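PDB 2FCJ: small TOPRIM domain protein, which is of unknown function but contains a Toprim domain, as topoisomerases and primases do, and so may act on nucleic acids. Local coordinates for residues I36-L41 against R67-R72; D52-A57 against E76-Y81. All blocks are in the same frame, centred on the assembly; numbering follows the deposited sequence. Where two conformers were deposited one is given.

How the contacts relate
From the N terminus the chain first lays down strands 6-10 and 28-31, then enters contact 1 at residues 36-41, the start of helix 38-47. Before its partner 67-72 arrives on helix 61-73, strand 52-56 has already opened contact 2, which closes only at residues 76-81. The two loops therefore cross, each holding one end of the other. Contact 1 joins two helices that follow successive strands; contact 2 joins the two strands of the beta-alpha-beta unit that helix 61-73 completes. Helix 61-73 serves both: Gln-69 and Arg-72 hold it to helix 38-47, and Arg-67 NH2, probably bonded to Leu-80 O, ties it to edge strand 78-80.

Contact 1. Residues I36-L41 against R67-R72; sequences ISDARL and RRQFRR
Gln-69 lays the end of its side chain across Ile-36, with OE1 against Ile-36 CG2, and beside Asp-38 at the start of helix 38-47. Its CG lies anti to the backbone N (chi1 -172°) and the chain stays extended beyond, which delivers the terminal amide to the backbone of Ile-36. There Gln-69 NE2 donates to Ile-36 O at 2.8 Å in a nearly straight bond (170°), and also to Asp-38 OD1 at 3.0 Å. Both acceptors lie close to the amide plane, which fixes the amide's rotation. A water continues the pattern on the oxygen side: it donates to Gln-69 OE1 and accepts from Ile-36 N. Contact 1 thus joins neighbouring helices of the Toprim alpha/beta fold at the first turn of helix 38-47, where Ser-37 is the N-cap and its OG accepts from Arg-40 N at 3.0 Å. Asp-38 supplies the negative side of a salt bridge. Its OD1 takes Gln-69 on the anti lone pair and Arg-72 NH2 on the syn side, at 3.0 Å, while Arg-72 NH1 reaches OD2 at 2.9 Å from above the carboxylate plane. This end-on salt bridge is not flat, for the carboxylate and guanidinium planes stand 53° apart. With an alanine here, Arg-72 would probably be left without its charge partner and Gln-69 NE2 with Ile-36 O as its remaining partner in the contact, so that the amide is less firmly fixed. Deeper in, Leu-41, which has two conformers, in one of them places CD2 beside Gln-69 CG and CD1 over a face of the Phe-70 ring, 3.9 Å from its centroid; the ring also touches His-79 of strand 78-80.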
ATOM      1  N   ILE A  36     -12.554  -4.777  -5.022  1.00 24.77           N
ATOM      2  CA  ILE A  36     -12.856  -5.556  -3.828  1.00 24.04           C
ATOM      3  C   ILE A  36     -14.243  -5.137  -3.360  1.00 21.48           C
ATOM      4  O   ILE A  36     -14.594  -3.959  -3.418  1.00 21.74           O
ATOM      5  CB  ILE A  36     -11.815  -5.292  -2.704  1.00 24.05           C
ATOM      6  CG1 ILE A  36     -12.202  -6.014  -1.408  1.00 25.50           C
ATOM      7  CG2 ILE A  36     -11.658  -3.794  -2.451  1.00 25.78           C
ATOM      8  CD1 ILE A  36     -11.054  -6.154  -0.401  1.00 26.60           C
ATOM      9  N   SER A  37     -15.068  -6.107  -2.990  1.00 20.44           N
ATOM     10  CA  SER A  37     -16.411  -5.779  -2.557  1.00 19.54           C
ATOM     11  C   SER A  37     -16.387  -5.017  -1.248  1.00 17.94           C
ATOM     12  O   SER A  37     -15.479  -5.177  -0.411  1.00 18.35           O
ATOM     13  CB  SER A  37     -17.235  -7.042  -2.362  1.00 19.37           C
ATOM     14  OG  SER A  37     -16.708  -7.797  -1.286  1.00 21.38           O
ATOM     15  N   ASP A  38     -17.432  -4.235  -1.035  1.00 17.90           N
ATOM     16  CA  ASP A  38     -17.601  -3.572   0.242  1.00 18.10           C
ATOM     17  C   ASP A  38     -17.500  -4.580   1.387  1.00 19.31           C
ATOM     18  O   ASP A  38     -16.907  -4.292   2.423  1.00 20.26           O
ATOM     19  CB  ASP A  38     -18.951  -2.865   0.314  1.00 18.81           C
ATOM     20  CG  ASP A  38     -19.009  -1.591  -0.516  1.00 19.44           C
ATOM     21  OD1 ASP A  38     -17.990  -1.138  -1.086  1.00 20.38           O
ATOM     22  OD2 ASP A  38     -20.100  -0.982  -0.509  1.00 19.63           O
ATOM     23  N   ALA A  39     -18.167  -5.721   1.258  1.00 19.33           N
ATOM     24  CA  ALA A  39     -18.203  -6.689   2.351  1.00 19.09           C
ATOM     25  C   ALA A  39     -16.815  -7.246   2.674  1.00 20.40           C
ATOM     26  O   ALA A  39     -16.455  -7.408   3.842  1.00 20.02           O
ATOM     27  CB  ALA A  39     -19.168  -7.825   2.025  1.00 19.40           C
ATOM     28  N   ARG A  40     -16.025  -7.543   1.649  1.00 20.87           N
ATOM     29  CA  ARG A  40     -14.654  -7.995   1.891  1.00 22.57           C
ATOM     30  C   ARG A  40     -13.795  -6.899   2.530  1.00 20.85           C
ATOM     31  O   ARG A  40     -13.000  -7.151   3.433  1.00 20.85           O
ATOM     32  CB  ARG A  40     -14.007  -8.512   0.598  1.00 24.22           C
ATOM     33  CG  ARG A  40     -14.612  -9.801   0.045  1.00 28.25           C
ATOM     34  CD  ARG A  40     -13.857 -10.269  -1.196  1.00 29.47           C
ATOM     35  NE  ARG A  40     -12.438 -10.473  -0.919  1.00 33.62           N
ATOM     36  CZ  ARG A  40     -11.866 -11.665  -0.772  1.00 35.53           C
ATOM     37  NH1 ARG A  40     -10.571 -11.752  -0.501  1.00 36.74           N
ATOM     38  NH2 ARG A  40     -12.591 -12.770  -0.899  1.00 36.49           N
ATOM     39  N   LEU A  41     -14.018  -5.658   2.120  1.00 21.19           N
ATOM     40  CA  LEU A  41     -13.319  -4.532   2.728  1.00 22.63           C
ATOM     41  C   LEU A  41     -13.703  -4.336   4.188  1.00 21.65           C
ATOM     42  O   LEU A  41     -12.848  -4.081   5.020  1.00 22.74           O
ATOM     43  CB  LEU A  41     -13.595  -3.266   1.924  0.50 20.26           C
ATOM     44  CG  LEU A  41     -12.680  -2.090   2.227  0.50 19.31           C
ATOM     45  CD1 LEU A  41     -11.222  -2.545   2.255  0.50 17.35           C
ATOM     46  CD2 LEU A  41     -12.878  -0.994   1.206  0.50 18.44           C
ATOM     47  N   ARG A  67      -9.453   4.430  -3.754  1.00 21.62           N
ATOM     48  CA  ARG A  67      -9.324   5.364  -2.636  1.00 21.09           C
ATOM     49  C   ARG A  67     -10.681   5.827  -2.131  1.00 20.53           C
ATOM     50  O   ARG A  67     -10.894   5.943  -0.918  1.00 21.54           O
ATOM     51  CB  ARG A  67      -8.487   6.576  -3.011  1.00 20.58           C
ATOM     52  CG  ARG A  67      -7.034   6.258  -3.225  1.00 23.19           C
ATOM     53  CD  ARG A  67      -6.235   7.527  -3.220  1.00 21.66           C
ATOM     54  NE  ARG A  67      -4.892   7.285  -3.713  1.00 23.75           N
ATOM     55  CZ  ARG A  67      -3.921   6.754  -2.977  1.00 23.49           C
ATOM     56  NH1 ARG A  67      -4.139   6.445  -1.704  1.00 24.23           N
ATOM     57  NH2 ARG A  67      -2.719   6.562  -3.512  1.00 24.91           N
ATOM     58  N   ARG A  68     -11.600   6.110  -3.044  1.00 22.18           N
ATOM     59  CA  ARG A  68     -12.914   6.581  -2.661  1.00 20.88           C
ATOM     60  C   ARG A  68     -13.658   5.523  -1.854  1.00 20.92           C
ATOM     61  O   ARG A  68     -14.298   5.831  -0.845  1.00 21.39           O
ATOM     62  CB  ARG A  68     -13.721   6.954  -3.900  1.00 21.37           C
ATOM     63  CG  ARG A  68     -15.041   7.610  -3.534  1.00 22.26           C
ATOM     64  CD  ARG A  68     -15.756   8.134  -4.754  1.00 25.90           C
ATOM     65  NE  ARG A  68     -15.774   7.125  -5.802  1.00 25.48           N
ATOM     66  CZ  ARG A  68     -15.932   7.386  -7.093  1.00 25.60           C
ATOM     67  NH1 ARG A  68     -16.130   8.631  -7.509  1.00 27.59           N
ATOM     68  NH2 ARG A  68     -15.928   6.391  -7.965  1.00 28.16           N
ATOM     69  N   GLN A  69     -13.540   4.269  -2.285  1.00 20.68           N
ATOM     70  CA  GLN A  69     -14.158   3.167  -1.556  1.00 21.14           C
ATOM     71  C   GLN A  69     -13.580   3.082  -0.146  1.00 20.84           C
ATOM     72  O   GLN A  69     -14.311   2.875   0.832  1.00 21.93           O
ATOM     73  CB  GLN A  69     -13.935   1.858  -2.296  1.00 21.73           C
ATOM     74  CG  GLN A  69     -14.706   0.723  -1.690  1.00 21.62           C
ATOM     75  CD  GLN A  69     -14.380  -0.590  -2.327  1.00 20.71           C
ATOM     76  OE1 GLN A  69     -13.335  -0.745  -2.971  1.00 23.22           O
ATOM     77  NE2 GLN A  69     -15.265  -1.563  -2.139  1.00 20.70           N
ATOM     78  N   PHE A  70     -12.263   3.204  -0.044  1.00 20.69           N
ATOM     79  CA  PHE A  70     -11.615   3.143   1.257  1.00 21.18           C
ATOM     80  C   PHE A  70     -12.032   4.286   2.174  1.00 20.18           C
ATOM     81  O   PHE A  70     -12.151   4.100   3.379  1.00 20.42           O
ATOM     82  CB  PHE A  70     -10.087   3.086   1.127  1.00 22.43           C
ATOM     83  CG  PHE A  70      -9.539   1.681   0.994  1.00 22.52           C
ATOM     84  CD1 PHE A  70      -9.820   0.906  -0.117  1.00 24.55           C
ATOM     85  CD2 PHE A  70      -8.776   1.115   2.000  1.00 22.84           C
ATOM     86  CE1 PHE A  70      -9.317  -0.399  -0.235  1.00 25.76           C
ATOM     87  CE2 PHE A  70      -8.273  -0.181   1.880  1.00 23.83           C
ATOM     88  CZ  PHE A  70      -8.552  -0.928   0.763  1.00 25.51           C
ATOM     89  N   ARG A  71     -12.181   5.488   1.629  1.00 20.77           N
ATOM     90  CA  ARG A  71     -12.566   6.617   2.469  1.00 20.94           C
ATOM     91  C   ARG A  71     -13.940   6.385   3.099  1.00 20.47           C
ATOM     92  O   ARG A  71     -14.192   6.798   4.238  1.00 22.86           O
ATOM     93  CB  ARG A  71     -12.523   7.918   1.671  1.00 20.69           C
ATOM     94  CG  ARG A  71     -11.115   8.412   1.384  1.00 21.21           C
ATOM     95  CD  ARG A  71     -11.127   9.884   1.034  1.00 23.11           C
ATOM     96  NE  ARG A  71     -11.956  10.115  -0.143  1.00 24.06           N
ATOM     97  CZ  ARG A  71     -11.504  10.068  -1.390  1.00 22.44           C
ATOM     98  NH1 ARG A  71     -10.219   9.840  -1.614  1.00 23.16           N
ATOM     99  NH2 ARG A  71     -12.328  10.304  -2.407  1.00 22.20           N
ATOM    100  N   ARG A  72     -14.774   5.621   2.386  1.00 21.34           N
ATOM    101  CA  ARG A  72     -16.134   5.299   2.827  1.00 22.53           C
ATOM    102  C   ARG A  72     -16.161   4.074   3.755  1.00 21.99           C
ATOM    103  O   ARG A  72     -16.834   4.086   4.785  1.00 23.60           O
ATOM    104  CB  ARG A  72     -17.036   5.094   1.603  1.00 20.98           C
ATOM    105  CG  ARG A  72     -18.462   4.628   1.908  1.00 21.55           C
ATOM    106  CD  ARG A  72     -19.339   4.591   0.645  1.00 21.72           C
ATOM    107  NE  ARG A  72     -18.753   3.782  -0.424  1.00 21.31           N
ATOM    108  CZ  ARG A  72     -18.893   2.460  -0.536  1.00 20.81           C
ATOM    109  NH1 ARG A  72     -19.628   1.796   0.345  1.00 19.99           N
ATOM    110  NH2 ARG A  72     -18.312   1.803  -1.538  1.00 19.59           N
TER
HETATM  111  O   HOH W   1     -13.031  -1.793  -5.368  1.00 27.52           O

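Contact 2. Residues D52-A57 against E76-Y81; sequences DVYLLA and EAEHLY
Leu-55 O is held by two donors: Leu-80 N reaches it at 2.8 Å in an almost straight bond (170°), and Arg-67 of helix 61-73 adds a weak one through NH1. The rest of the ladder follows a parallel register, with Glu-78 N donating to Val-53 O at 2.9 Å and Leu-55 N to Glu-78 O at 2.8 Å. The axes of segments 52-56 and 78-80 cross at 39°, the twist between these neighbouring parallel strands, and together with helix 61-73 they form a beta-alpha-beta unit whose second strand, 78-80, is the edge of the four-stranded parallel sheet within this chain. Side chains sort onto the two faces. On the one facing helix 61-73, Leu-55 and His-79 run alongside one another; Leu-55 CD2 sits over a face of the imidazole, 4.2 Å from its centroid, a CH-pi contact. On the other, Tyr-54 meets both Leu-80 and Glu-78. Leu-80 CD1 packs against Tyr-54 CD1 at 3.8 Å, and Phe-106 meets the tyrosine ring edge-to-face. Glu-78, its CG swung opposite the backbone N (chi1 -178°) and every later carbon in line, follows the ring and brings OE1 to within 3.3 Å of Tyr-54 CE1. The phenol is turned to Asp-52 instead: Tyr-54 OH donates to OD2 of Asp-52 at 2.8 Å, which steadies the ring's far end. Asp-52 OD1 and Glu-78 OE1 come within 4.8 Å of each other, so each carboxylate probably makes the other slightly harder to ionise, an effect that, for Asp-52, the hydroxyl's donation is likely to offset in part.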
ATOM      1  N   ASP A  52      -1.559  -0.941  11.828  1.00 20.65           N
ATOM      2  CA  ASP A  52      -1.139   0.317  11.239  1.00 20.46           C
ATOM      3  C   ASP A  52      -1.233   0.150   9.716  1.00 20.08           C
ATOM      4  O   ASP A  52      -0.349  -0.438   9.088  1.00 21.38           O
ATOM      5  CB  ASP A  52       0.306   0.625  11.680  1.00 23.33           C
ATOM      6  CG  ASP A  52       0.797   1.982  11.229  1.00 24.23           C
ATOM      7  OD1 ASP A  52      -0.027   2.858  10.920  1.00 23.79           O
ATOM      8  OD2 ASP A  52       2.032   2.200  11.235  1.00 28.55           O
ATOM      9  N   VAL A  53      -2.302   0.668   9.119  1.00 20.54           N
ATOM     10  CA  VAL A  53      -2.692   0.253   7.774  1.00 19.69           C
ATOM     11  C   VAL A  53      -2.541   1.421   6.804  1.00 20.22           C
ATOM     12  O   VAL A  53      -2.900   2.562   7.126  1.00 19.82           O
ATOM     13  CB  VAL A  53      -4.155  -0.228   7.754  1.00 20.54           C
ATOM     14  CG1 VAL A  53      -4.551  -0.702   6.369  1.00 21.71           C
ATOM     15  CG2 VAL A  53      -4.379  -1.332   8.769  1.00 22.01           C
ATOM     16  N   TYR A  54      -2.048   1.104   5.605  1.00 19.58           N
ATOM     17  CA  TYR A  54      -1.772   2.076   4.554  1.00 18.48           C
ATOM     18  C   TYR A  54      -2.363   1.549   3.265  1.00 20.10           C
ATOM     19  O   TYR A  54      -2.342   0.338   3.016  1.00 21.60           O
ATOM     20  CB  TYR A  54      -0.269   2.254   4.361  1.00 20.28           C
ATOM     21  CG  TYR A  54       0.450   2.717   5.611  1.00 21.08           C
ATOM     22  CD1 TYR A  54       0.736   4.052   5.812  1.00 22.48           C
ATOM     23  CD2 TYR A  54       0.787   1.822   6.611  1.00 23.19           C
ATOM     24  CE1 TYR A  54       1.391   4.475   6.967  1.00 23.57           C
ATOM     25  CE2 TYR A  54       1.445   2.241   7.757  1.00 23.20           C
ATOM     26  CZ  TYR A  54       1.730   3.563   7.921  1.00 22.34           C
ATOM     27  OH  TYR A  54       2.391   3.965   9.064  1.00 26.55           O
ATOM     28  N   LEU A  55      -2.856   2.456   2.438  1.00 19.35           N
ATOM     29  CA  LEU A  55      -3.296   2.146   1.082  1.00 20.40           C
ATOM     30  C   LEU A  55      -2.415   2.886   0.077  1.00 19.02           C
ATOM     31  O   LEU A  55      -2.319   4.121   0.111  1.00 19.70           O
ATOM     32  CB  LEU A  55      -4.752   2.583   0.888  1.00 19.48           C
ATOM     33  CG  LEU A  55      -5.275   2.429  -0.533  1.00 18.97           C
ATOM     34  CD1 LEU A  55      -5.417   0.981  -0.951  1.00 21.61           C
ATOM     35  CD2 LEU A  55      -6.598   3.159  -0.668  1.00 20.27           C
ATOM     36  N   LEU A  56      -1.802   2.126  -0.827  1.00 20.41           N
ATOM     37  CA  LEU A  56      -0.957   2.662  -1.895  1.00 22.46           C
ATOM     38  C   LEU A  56      -1.553   2.316  -3.258  1.00 21.61           C
ATOM     39  O   LEU A  56      -1.465   1.168  -3.690  1.00 23.26           O
ATOM     40  CB  LEU A  56       0.465   2.098  -1.782  1.00 22.50           C
ATOM     41  CG  LEU A  56       1.454   2.505  -2.889  1.00 25.40           C
ATOM     42  CD1 LEU A  56       1.696   4.012  -2.900  1.00 27.68           C
ATOM     43  CD2 LEU A  56       2.760   1.728  -2.779  1.00 27.47           C
ATOM     44  N   ALA A  57      -2.199   3.291  -3.896  1.00 22.21           N
ATOM     45  CA  ALA A  57      -2.930   3.053  -5.128  1.00 21.60           C
ATOM     46  C   ALA A  57      -2.320   3.897  -6.229  1.00 22.82           C
ATOM     47  O   ALA A  57      -1.693   4.924  -5.960  1.00 23.99           O
ATOM     48  CB  ALA A  57      -4.399   3.427  -4.956  1.00 24.01           C
ATOM     49  N   GLU A  76      -9.823   4.145   8.433  1.00 17.35           N
ATOM     50  CA  GLU A  76      -8.670   3.976   9.316  1.00 20.55           C
ATOM     51  C   GLU A  76      -7.396   3.895   8.513  1.00 21.92           C
ATOM     52  O   GLU A  76      -6.313   4.156   9.047  1.00 21.86           O
ATOM     53  CB  GLU A  76      -8.818   2.688  10.141  1.00 22.40           C
ATOM     54  CG  GLU A  76      -9.930   2.719  11.154  1.00 25.33           C
ATOM     55  CD  GLU A  76     -11.192   2.038  10.672  1.00 22.60           C
ATOM     56  OE1 GLU A  76     -11.509   2.089   9.460  1.00 19.80           O
ATOM     57  OE2 GLU A  76     -11.899   1.458  11.512  1.00 24.18           O
ATOM     58  N   ALA A  77      -7.516   3.466   7.258  1.00 19.68           N
ATOM     59  CA  ALA A  77      -6.354   3.257   6.415  1.00 21.76           C
ATOM     60  C   ALA A  77      -5.782   4.585   5.963  1.00 21.13           C
ATOM     61  O   ALA A  77      -6.508   5.448   5.443  1.00 23.33           O
ATOM     62  CB  ALA A  77      -6.725   2.408   5.211  1.00 23.30           C
ATOM     63  N   GLU A  78      -4.480   4.759   6.155  1.00 21.03           N
ATOM     64  CA  GLU A  78      -3.798   5.975   5.729  1.00 21.63           C
ATOM     65  C   GLU A  78      -3.405   5.899   4.260  1.00 19.84           C
ATOM     66  O   GLU A  78      -2.820   4.904   3.813  1.00 21.24           O
ATOM     67  CB  GLU A  78      -2.538   6.146   6.573  1.00 22.97           C
ATOM     68  CG  GLU A  78      -1.731   7.390   6.295  1.00 26.75           C
ATOM     69  CD  GLU A  78      -0.550   7.510   7.233  1.00 28.47           C
ATOM     70  OE1 GLU A  78      -0.537   6.793   8.252  1.00 28.00           O
ATOM     71  OE2 GLU A  78       0.353   8.323   6.948  1.00 32.50           O
ATOM     72  N   HIS A  79      -3.664   6.959   3.511  1.00 20.27           N
ATOM     73  CA  HIS A  79      -3.375   6.948   2.088  1.00 21.35           C
ATOM     74  C   HIS A  79      -1.955   7.397   1.771  1.00 22.32           C
ATOM     75  O   HIS A  79      -1.521   8.455   2.232  1.00 25.26           O
ATOM     76  CB  HIS A  79      -4.389   7.812   1.338  1.00 22.77           C
ATOM     77  CG  HIS A  79      -5.781   7.267   1.385  1.00 19.71           C
ATOM     78  ND1 HIS A  79      -6.548   7.072   0.260  1.00 24.28           N
ATOM     79  CD2 HIS A  79      -6.520   6.818   2.427  1.00 23.60           C
ATOM     80  CE1 HIS A  79      -7.724   6.579   0.613  1.00 22.57           C
ATOM     81  NE2 HIS A  79      -7.709   6.361   1.914  1.00 23.62           N
ATOM     82  N   LEU A  80      -1.227   6.565   1.036  1.00 22.54           N
ATOM     83  CA  LEU A  80       0.104   6.900   0.540  1.00 23.79           C
ATOM     84  C   LEU A  80       0.026   7.145  -0.946  1.00 23.80           C
ATOM     85  O   LEU A  80      -0.802   6.557  -1.639  1.00 24.77           O
ATOM     86  CB  LEU A  80       1.059   5.739   0.788  1.00 24.14           C
ATOM     87  CG  LEU A  80       1.288   5.403   2.258  1.00 25.65           C
ATOM     88  CD1 LEU A  80       2.293   4.276   2.376  1.00 27.53           C
ATOM     89  CD2 LEU A  80       1.773   6.642   2.992  1.00 25.48           C
ATOM     90  N   TYR A  81       0.867   8.046  -1.435  1.00 22.83           N
ATOM     91  CA  TYR A  81       0.755   8.522  -2.800  1.00 20.82           C
ATOM     92  C   TYR A  81       2.135   8.480  -3.416  1.00 21.41           C
ATOM     93  O   TYR A  81       3.107   8.923  -2.802  1.00 24.87           O
ATOM     94  CB  TYR A  81       0.239   9.966  -2.822  1.00 23.03           C
ATOM     95  CG  TYR A  81      -1.121  10.160  -2.194  1.00 21.45           C
ATOM     96  CD1 TYR A  81      -2.281  10.018  -2.945  1.00 22.93           C
ATOM     97  CD2 TYR A  81      -1.247  10.510  -0.856  1.00 22.83           C
ATOM     98  CE1 TYR A  81      -3.525  10.211  -2.376  1.00 22.12           C
ATOM     99  CE2 TYR A  81      -2.487  10.647  -0.270  1.00 23.77           C
ATOM    100  CZ  TYR A  81      -3.615  10.506  -1.031  1.00 21.72           C
ATOM    101  OH  TYR A  81      -4.848  10.710  -0.446  1.00 24.95           O
TER
HETATM  102  O   HOH W   2      -4.588   2.052  10.460  1.00 23.78           O